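Local coordinates for protein giardin subunit alpha-1 (Giardia intestinalis, PDB 4EVF) that is an annexin that binds calcium and, in a calcium-dependent way, phospholipids, and takes part in parasite attachment to the intestinal mucosa and cytoskeletal reorganisation, at residues Glu134-Trp143 / Tyr209-Ala220. Numbering follows the deposited sequence.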
ATOM      1  N   GLU A 134      -5.362  20.261  -9.514  1.00 23.23           N
ATOM      2  CA  GLU A 134      -4.088  20.200  -8.803  1.00 22.09           C
ATOM      3  C   GLU A 134      -3.183  19.128  -9.400  1.00 21.24           C
ATOM      4  O   GLU A 134      -3.646  18.151  -9.995  1.00 18.43           O
ATOM      5  CB  GLU A 134      -4.297  19.911  -7.313  1.00 25.33           C
ATOM      6  CG  GLU A 134      -4.742  21.108  -6.476  1.00 27.01           C
ATOM      7  CD  GLU A 134      -4.622  20.840  -4.981  1.00 32.43           C
ATOM      8  OE1 GLU A 134      -5.481  20.112  -4.430  1.00 27.78           O
ATOM      9  OE2 GLU A 134      -3.666  21.360  -4.359  1.00 29.31           O
ATOM     10  N   ASP A 135      -1.884  19.300  -9.225  1.00 19.93           N
ATOM     11  CA  ASP A 135      -0.943  18.370  -9.836  1.00 21.92           C
ATOM     12  C   ASP A 135      -1.031  16.958  -9.260  1.00 20.84           C
ATOM     13  O   ASP A 135      -0.761  15.994  -9.966  1.00 18.17           O
ATOM     14  CB  ASP A 135       0.479  18.913  -9.765  1.00 17.09           C
ATOM     15  CG  ASP A 135       0.712  20.044 -10.751  1.00 22.54           C
ATOM     16  OD1 ASP A 135       1.821  20.616 -10.755  1.00 19.85           O
ATOM     17  OD2 ASP A 135      -0.213  20.348 -11.532  1.00 20.13           O
ATOM     18  N   TRP A 136      -1.413  16.826  -7.988  1.00 21.06           N
ATOM     19  CA  TRP A 136      -1.563  15.488  -7.415  1.00 20.60           C
ATOM     20  C   TRP A 136      -2.677  14.696  -8.107  1.00 20.72           C
ATOM     21  O   TRP A 136      -2.543  13.491  -8.332  1.00 17.99           O
ATOM     22  CB  TRP A 136      -1.749  15.528  -5.886  1.00 18.90           C
ATOM     23  CG  TRP A 136      -3.074  16.051  -5.410  1.00 20.10           C
ATOM     24  CD1 TRP A 136      -3.361  17.328  -5.014  1.00 22.55           C
ATOM     25  CD2 TRP A 136      -4.283  15.302  -5.251  1.00 21.40           C
ATOM     26  NE1 TRP A 136      -4.679  17.420  -4.634  1.00 23.83           N
ATOM     27  CE2 TRP A 136      -5.265  16.187  -4.767  1.00 23.29           C
ATOM     28  CE3 TRP A 136      -4.632  13.963  -5.472  1.00 23.39           C
ATOM     29  CZ2 TRP A 136      -6.571  15.783  -4.513  1.00 22.74           C
ATOM     30  CZ3 TRP A 136      -5.927  13.567  -5.211  1.00 23.13           C
ATOM     31  CH2 TRP A 136      -6.881  14.472  -4.739  1.00 22.25           C
ATOM     32  N   CYS A 137      -3.764  15.376  -8.463  1.00 19.69           N
ATOM     33  CA  CYS A 137      -4.860  14.736  -9.190  1.00 20.22           C
ATOM     34  C   CYS A 137      -4.365  14.211 -10.528  1.00 18.55           C
ATOM     35  O   CYS A 137      -4.665  13.080 -10.905  1.00 19.65           O
ATOM     36  CB  CYS A 137      -5.998  15.721  -9.449  1.00 20.67           C
ATOM     37  SG  CYS A 137      -6.374  16.810  -8.057  1.00 22.14           S
ATOM     38  N   LEU A 138      -3.620  15.055 -11.243  1.00 17.08           N
ATOM     39  CA  LEU A 138      -3.144  14.711 -12.580  1.00 19.95           C
ATOM     40  C   LEU A 138      -2.168  13.533 -12.539  1.00 17.97           C
ATOM     41  O   LEU A 138      -2.208  12.651 -13.404  1.00 21.64           O
ATOM     42  CB  LEU A 138      -2.487  15.929 -13.236  1.00 21.09           C
ATOM     43  CG  LEU A 138      -3.366  17.155 -13.517  1.00 21.09           C
ATOM     44  CD1 LEU A 138      -2.536  18.283 -14.088  1.00 24.27           C
ATOM     45  CD2 LEU A 138      -4.496  16.791 -14.472  1.00 24.41           C
ATOM     46  N   LEU A 139      -1.285  13.522 -11.544  1.00 18.68           N
ATOM     47  CA  LEU A 139      -0.372  12.392 -11.371  1.00 20.28           C
ATOM     48  C   LEU A 139      -1.122  11.113 -11.039  1.00 19.72           C
ATOM     49  O   LEU A 139      -0.783  10.051 -11.564  1.00 21.48           O
ATOM     50  CB  LEU A 139       0.709  12.680 -10.321  1.00 17.18           C
ATOM     51  CG  LEU A 139       1.758  11.579 -10.086  1.00 17.26           C
ATOM     52  CD1 LEU A 139       2.520  11.196 -11.353  1.00 16.79           C
ATOM     53  CD2 LEU A 139       2.741  12.028  -9.001  1.00 16.91           C
ATOM     54  N   MET A 140      -2.134  11.196 -10.175  1.00 18.36           N
ATOM     55  CA  MET A 140      -2.881   9.989  -9.805  1.00 21.78           C
ATOM     56  C   MET A 140      -3.649   9.406 -10.987  1.00 19.08           C
ATOM     57  O   MET A 140      -3.728   8.182 -11.149  1.00 19.75           O
ATOM     58  CB  MET A 140      -3.816  10.225  -8.612  1.00 16.44           C
ATOM     59  CG  MET A 140      -3.068  10.242  -7.279  1.00 19.89           C
ATOM     60  SD  MET A 140      -4.185  10.222  -5.859  1.00 24.03           S
ATOM     61  CE  MET A 140      -3.033  10.582  -4.522  1.00 16.26           C
ATOM     62  N   GLU A 141      -4.189  10.279 -11.822  1.00 20.63           N
ATOM     63  CA  GLU A 141      -4.873   9.838 -13.038  1.00 24.48           C
ATOM     64  C   GLU A 141      -3.929   9.038 -13.936  1.00 23.68           C
ATOM     65  O   GLU A 141      -4.270   7.959 -14.421  1.00 23.66           O
ATOM     66  CB  GLU A 141      -5.412  11.035 -13.818  1.00 24.34           C
ATOM     67  CG  GLU A 141      -6.196  10.629 -15.049  1.00 28.07           C
ATOM     68  CD  GLU A 141      -6.797  11.808 -15.772  1.00 28.69           C
ATOM     69  OE1 GLU A 141      -6.246  12.923 -15.672  1.00 28.91           O
ATOM     70  OE2 GLU A 141      -7.827  11.616 -16.443  1.00 32.79           O
ATOM     71  N   LYS A 142      -2.739   9.578 -14.156  1.00 19.50           N
ATOM     72  CA  LYS A 142      -1.758   8.923 -15.019  1.00 25.33           C
ATOM     73  C   LYS A 142      -1.180   7.670 -14.352  1.00 24.26           C
ATOM     74  O   LYS A 142      -0.884   6.677 -15.007  1.00 24.47           O
ATOM     75  CB  LYS A 142      -0.648   9.909 -15.369  1.00 24.85           C
ATOM     76  CG  LYS A 142       0.333   9.411 -16.413  1.00 30.74           C
ATOM     77  CD  LYS A 142       0.436  10.399 -17.560  1.00 30.71           C
ATOM     78  CE  LYS A 142       0.681  11.794 -17.040  1.00 25.96           C
ATOM     79  NZ  LYS A 142       0.610  12.792 -18.140  1.00 29.25           N
ATOM     80  N   TRP A 143      -1.034   7.722 -13.034  1.00 20.60           N
ATOM     81  CA  TRP A 143      -0.582   6.564 -12.276  1.00 19.75           C
ATOM     82  C   TRP A 143      -1.520   5.376 -12.457  1.00 20.74           C
ATOM     83  O   TRP A 143      -1.074   4.246 -12.685  1.00 18.01           O
ATOM     84  CB  TRP A 143      -0.492   6.905 -10.793  1.00 19.84           C
ATOM     85  CG  TRP A 143       0.294   5.920 -10.008  1.00 17.12           C
ATOM     86  CD1 TRP A 143      -0.166   4.774  -9.422  1.00 16.19           C
ATOM     87  CD2 TRP A 143       1.686   6.000  -9.703  1.00 13.13           C
ATOM     88  NE1 TRP A 143       0.864   4.134  -8.775  1.00 16.94           N
ATOM     89  CE2 TRP A 143       2.011   4.870  -8.930  1.00 17.62           C
ATOM     90  CE3 TRP A 143       2.695   6.916 -10.021  1.00 18.53           C
ATOM     91  CZ2 TRP A 143       3.311   4.632  -8.459  1.00 15.01           C
ATOM     92  CZ3 TRP A 143       3.978   6.683  -9.550  1.00 15.64           C
ATOM     93  CH2 TRP A 143       4.274   5.551  -8.779  1.00 16.21           C
ATOM     94  N   TYR A 209       6.730  21.556  -4.342  1.00 24.00           N
ATOM     95  CA  TYR A 209       5.396  21.134  -3.903  1.00 21.25           C
ATOM     96  C   TYR A 209       5.162  21.206  -2.380  1.00 21.26           C
ATOM     97  O   TYR A 209       6.073  20.991  -1.589  1.00 19.12           O
ATOM     98  CB  TYR A 209       5.119  19.708  -4.381  1.00 19.71           C
ATOM     99  CG  TYR A 209       4.838  19.584  -5.863  1.00 22.46           C
ATOM    100  CD1 TYR A 209       3.950  20.448  -6.504  1.00 19.45           C
ATOM    101  CD2 TYR A 209       5.461  18.595  -6.626  1.00 20.89           C
ATOM    102  CE1 TYR A 209       3.687  20.331  -7.877  1.00 19.40           C
ATOM    103  CE2 TYR A 209       5.203  18.471  -7.987  1.00 21.62           C
ATOM    104  CZ  TYR A 209       4.321  19.334  -8.610  1.00 19.29           C
ATOM    105  OH  TYR A 209       4.083  19.180  -9.973  1.00 22.36           O
ATOM    106  N   THR A 210       3.921  21.489  -1.989  1.00 21.66           N
ATOM    107  CA  THR A 210       3.493  21.372  -0.597  1.00 21.24           C
ATOM    108  C   THR A 210       2.215  20.542  -0.464  1.00 21.32           C
ATOM    109  O   THR A 210       1.513  20.297  -1.446  1.00 21.24           O
ATOM    110  CB  THR A 210       3.209  22.756   0.014  1.00 24.38           C
ATOM    111  OG1 THR A 210       2.164  23.390  -0.730  1.00 24.11           O
ATOM    112  CG2 THR A 210       4.467  23.631  -0.032  1.00 22.44           C
ATOM    113  N   LYS A 211       1.904  20.136   0.761  1.00 20.66           N
ATOM    114  CA  LYS A 211       0.627  19.509   1.060  1.00 21.51           C
ATOM    115  C   LYS A 211       0.407  18.265   0.205  1.00 21.50           C
ATOM    116  O   LYS A 211       1.324  17.457   0.046  1.00 22.93           O
ATOM    117  CB  LYS A 211      -0.513  20.525   0.916  1.00 20.35           C
ATOM    118  CG  LYS A 211      -0.430  21.668   1.942  1.00 27.87           C
ATOM    119  CD  LYS A 211      -1.478  22.732   1.686  1.00 28.03           C
ATOM    120  CE  LYS A 211      -1.501  23.755   2.815  1.00 42.76           C
ATOM    121  NZ  LYS A 211      -2.584  24.760   2.621  1.00 46.11           N
ATOM    122  N   THR A 212      -0.793  18.110  -0.343  1.00 22.55           N
ATOM    123  CA  THR A 212      -1.145  16.877  -1.050  1.00 18.68           C
ATOM    124  C   THR A 212      -0.290  16.657  -2.312  1.00 23.34           C
ATOM    125  O   THR A 212       0.076  15.514  -2.631  1.00 18.55           O
ATOM    126  CB  THR A 212      -2.663  16.808  -1.372  1.00 24.46           C
ATOM    127  OG1 THR A 212      -3.426  16.998  -0.168  1.00 25.02           O
ATOM    128  CG2 THR A 212      -3.025  15.442  -1.975  1.00 21.52           C
ATOM    129  N   ASP A 213       0.045  17.740  -3.016  1.00 19.04           N
ATOM    130  CA  ASP A 213       0.967  17.621  -4.153  1.00 22.62           C
ATOM    131  C   ASP A 213       2.239  16.982  -3.656  1.00 21.46           C
ATOM    132  O   ASP A 213       2.718  15.996  -4.223  1.00 19.12           O
ATOM    133  CB  ASP A 213       1.337  18.974  -4.758  1.00 17.12           C
ATOM    134  CG  ASP A 213       0.235  19.569  -5.613  1.00 21.19           C
ATOM    135  OD1 ASP A 213      -0.636  18.820  -6.119  1.00 20.64           O
ATOM    136  OD2 ASP A 213       0.252  20.806  -5.780  1.00 21.50           O
ATOM    137  N   TYR A 214       2.791  17.571  -2.593  1.00 18.90           N
ATOM    138  CA  TYR A 214       4.020  17.073  -2.020  1.00 19.27           C
ATOM    139  C   TYR A 214       3.959  15.582  -1.689  1.00 20.14           C
ATOM    140  O   TYR A 214       4.792  14.795  -2.146  1.00 19.59           O
ATOM    141  CB  TYR A 214       4.397  17.862  -0.756  1.00 21.80           C
ATOM    142  CG  TYR A 214       5.575  17.242  -0.063  1.00 19.88           C
ATOM    143  CD1 TYR A 214       6.865  17.481  -0.515  1.00 21.62           C
ATOM    144  CD2 TYR A 214       5.400  16.384   1.020  1.00 23.08           C
ATOM    145  CE1 TYR A 214       7.954  16.904   0.094  1.00 23.02           C
ATOM    146  CE2 TYR A 214       6.479  15.801   1.642  1.00 24.07           C
ATOM    147  CZ  TYR A 214       7.758  16.059   1.168  1.00 27.23           C
ATOM    148  OH  TYR A 214       8.850  15.490   1.773  1.00 27.09           O
ATOM    149  N   TYR A 215       2.993  15.200  -0.866  1.00 18.16           N
ATOM    150  CA  TYR A 215       2.907  13.818  -0.422  1.00 20.34           C
ATOM    151  C   TYR A 215       2.667  12.854  -1.574  1.00 22.04           C
ATOM    152  O   TYR A 215       3.180  11.740  -1.558  1.00 16.34           O
ATOM    153  CB  TYR A 215       1.863  13.641   0.680  1.00 22.30           C
ATOM    154  CG  TYR A 215       2.301  14.326   1.948  1.00 23.11           C
ATOM    155  CD1 TYR A 215       3.426  13.882   2.628  1.00 24.83           C
ATOM    156  CD2 TYR A 215       1.627  15.444   2.431  1.00 24.67           C
ATOM    157  CE1 TYR A 215       3.864  14.520   3.773  1.00 25.99           C
ATOM    158  CE2 TYR A 215       2.051  16.089   3.576  1.00 26.17           C
ATOM    159  CZ  TYR A 215       3.165  15.619   4.243  1.00 28.75           C
ATOM    160  OH  TYR A 215       3.598  16.247   5.381  1.00 35.34           O
ATOM    161  N   THR A 216       1.915  13.295  -2.574  1.00 19.78           N
ATOM    162  CA  THR A 216       1.640  12.432  -3.728  1.00 21.50           C
ATOM    163  C   THR A 216       2.925  12.113  -4.490  1.00 17.32           C
ATOM    164  O   THR A 216       3.211  10.938  -4.788  1.00 16.82           O
ATOM    165  CB  THR A 216       0.599  13.052  -4.693  1.00 21.03           C
ATOM    166  OG1 THR A 216      -0.659  13.212  -4.024  1.00 19.66           O
ATOM    167  CG2 THR A 216       0.402  12.152  -5.910  1.00 22.46           C
ATOM    168  N   PHE A 217       3.706  13.146  -4.806  1.00 16.64           N
ATOM    169  CA  PHE A 217       4.974  12.944  -5.519  1.00 18.87           C
ATOM    170  C   PHE A 217       6.019  12.227  -4.653  1.00 19.52           C
ATOM    171  O   PHE A 217       6.838  11.439  -5.147  1.00 16.46           O
ATOM    172  CB  PHE A 217       5.521  14.276  -6.050  1.00 20.28           C
ATOM    173  CG  PHE A 217       4.855  14.745  -7.315  1.00 18.93           C
ATOM    174  CD1 PHE A 217       3.615  15.364  -7.272  1.00 18.41           C
ATOM    175  CD2 PHE A 217       5.475  14.583  -8.543  1.00 18.93           C
ATOM    176  CE1 PHE A 217       2.992  15.802  -8.429  1.00 14.35           C
ATOM    177  CE2 PHE A 217       4.862  15.012  -9.711  1.00 18.81           C
ATOM    178  CZ  PHE A 217       3.615  15.632  -9.648  1.00 19.97           C
ATOM    179  N   TYR A 218       5.988  12.504  -3.353  1.00 19.29           N
ATOM    180  CA  TYR A 218       6.883  11.842  -2.421  1.00 16.86           C
ATOM    181  C   TYR A 218       6.578  10.341  -2.339  1.00 19.17           C
ATOM    182  O   TYR A 218       7.490   9.506  -2.354  1.00 17.35           O
ATOM    183  CB  TYR A 218       6.769  12.486  -1.032  1.00 15.90           C
ATOM    184  CG  TYR A 218       7.942  12.222  -0.109  1.00 20.58           C
ATOM    185  CD1 TYR A 218       9.228  12.055  -0.608  1.00 25.99           C
ATOM    186  CD2 TYR A 218       7.760  12.123   1.264  1.00 23.10           C
ATOM    187  CE1 TYR A 218      10.305  11.816   0.243  1.00 24.86           C
ATOM    188  CE2 TYR A 218       8.826  11.888   2.121  1.00 25.11           C
ATOM    189  CZ  TYR A 218      10.092  11.736   1.605  1.00 25.77           C
ATOM    190  OH  TYR A 218      11.146  11.492   2.457  1.00 26.91           O
ATOM    191  N   CYS A 219       5.296   9.993  -2.259  1.00 15.09           N
ATOM    192  CA  CYS A 219       4.923   8.578  -2.232  1.00 16.24           C
ATOM    193  C   CYS A 219       5.321   7.919  -3.554  1.00 19.35           C
ATOM    194  O   CYS A 219       5.833   6.792  -3.575  1.00 17.90           O
ATOM    195  CB  CYS A 219       3.428   8.394  -1.953  1.00 17.66           C
ATOM    196  SG  CYS A 219       2.955   8.702  -0.195  1.00 19.29           S
ATOM    197  N   ALA A 220       5.076   8.628  -4.654  1.00 19.48           N
ATOM    198  CA  ALA A 220       5.407   8.125  -5.995  1.00 17.45           C
ATOM    199  C   ALA A 220       6.899   7.804  -6.110  1.00 18.46           C
ATOM    200  O   ALA A 220       7.292   6.759  -6.652  1.00 19.00           O
ATOM    201  CB  ALA A 220       5.001   9.142  -7.035  1.00 16.15           C
TER
HETATM  202  O   HOH W   1      -1.543  20.285  -2.676  1.00 21.76           O
HETATM  203  O   HOH W   2      -1.052  21.685  -7.914  1.00 22.75           O
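The carboxylate of Asp213 reaches across to the first turn of helix 135-145: its OD1 accepts a hydrogen bond from Trp136 N at 2.8 Å, nearly along the C-O axis though with a clearly bent N-H...O angle, and its OD2 accepts one from water 2, which in turn accepts a hydrogen bond from Asp135 N. In this all-helical annexin fold the bond joins helix 135-145, from the predicted second repeat, to helix 211-225, from the predicted third; the two segments run roughly parallel, their axes 31° apart. Water 1 links Glu134 OE2 to Asp213 N. Glu134 OE2 also lies 4.2 Å from Asp213 OD2, a like-charge approach that is probably unfavourable. Glu134 OE1 fixes the indole's rotation by accepting a hydrogen bond from Trp136 NE1 at 2.8 Å. The hydroxyl of Tyr209 donates to Asp135 OD1 at 2.8 Å on the anti side, somewhat out of the carboxylate plane, with the carboxylate almost perpendicular to the ring.

Trp136 holds CG between its backbone N and carbonyl carbon (chi1 71°), which lays the indole against Thr212 CG2, 3.4 Å from the five-ring centroid; Cys137 SG covers the opposite face, while Thr212 turns its OG1 to His92. Toward the C-terminal ends of the segments the contacts become mostly apolar, and Trp143 CZ3 rests on Ala220 CB at 3.7 Å. Phe217 is sandwiched between Tyr209 CE2 and Leu139 CD2, the latter methyl sitting 3.5 Å from the ring centroid and 3° off its normal.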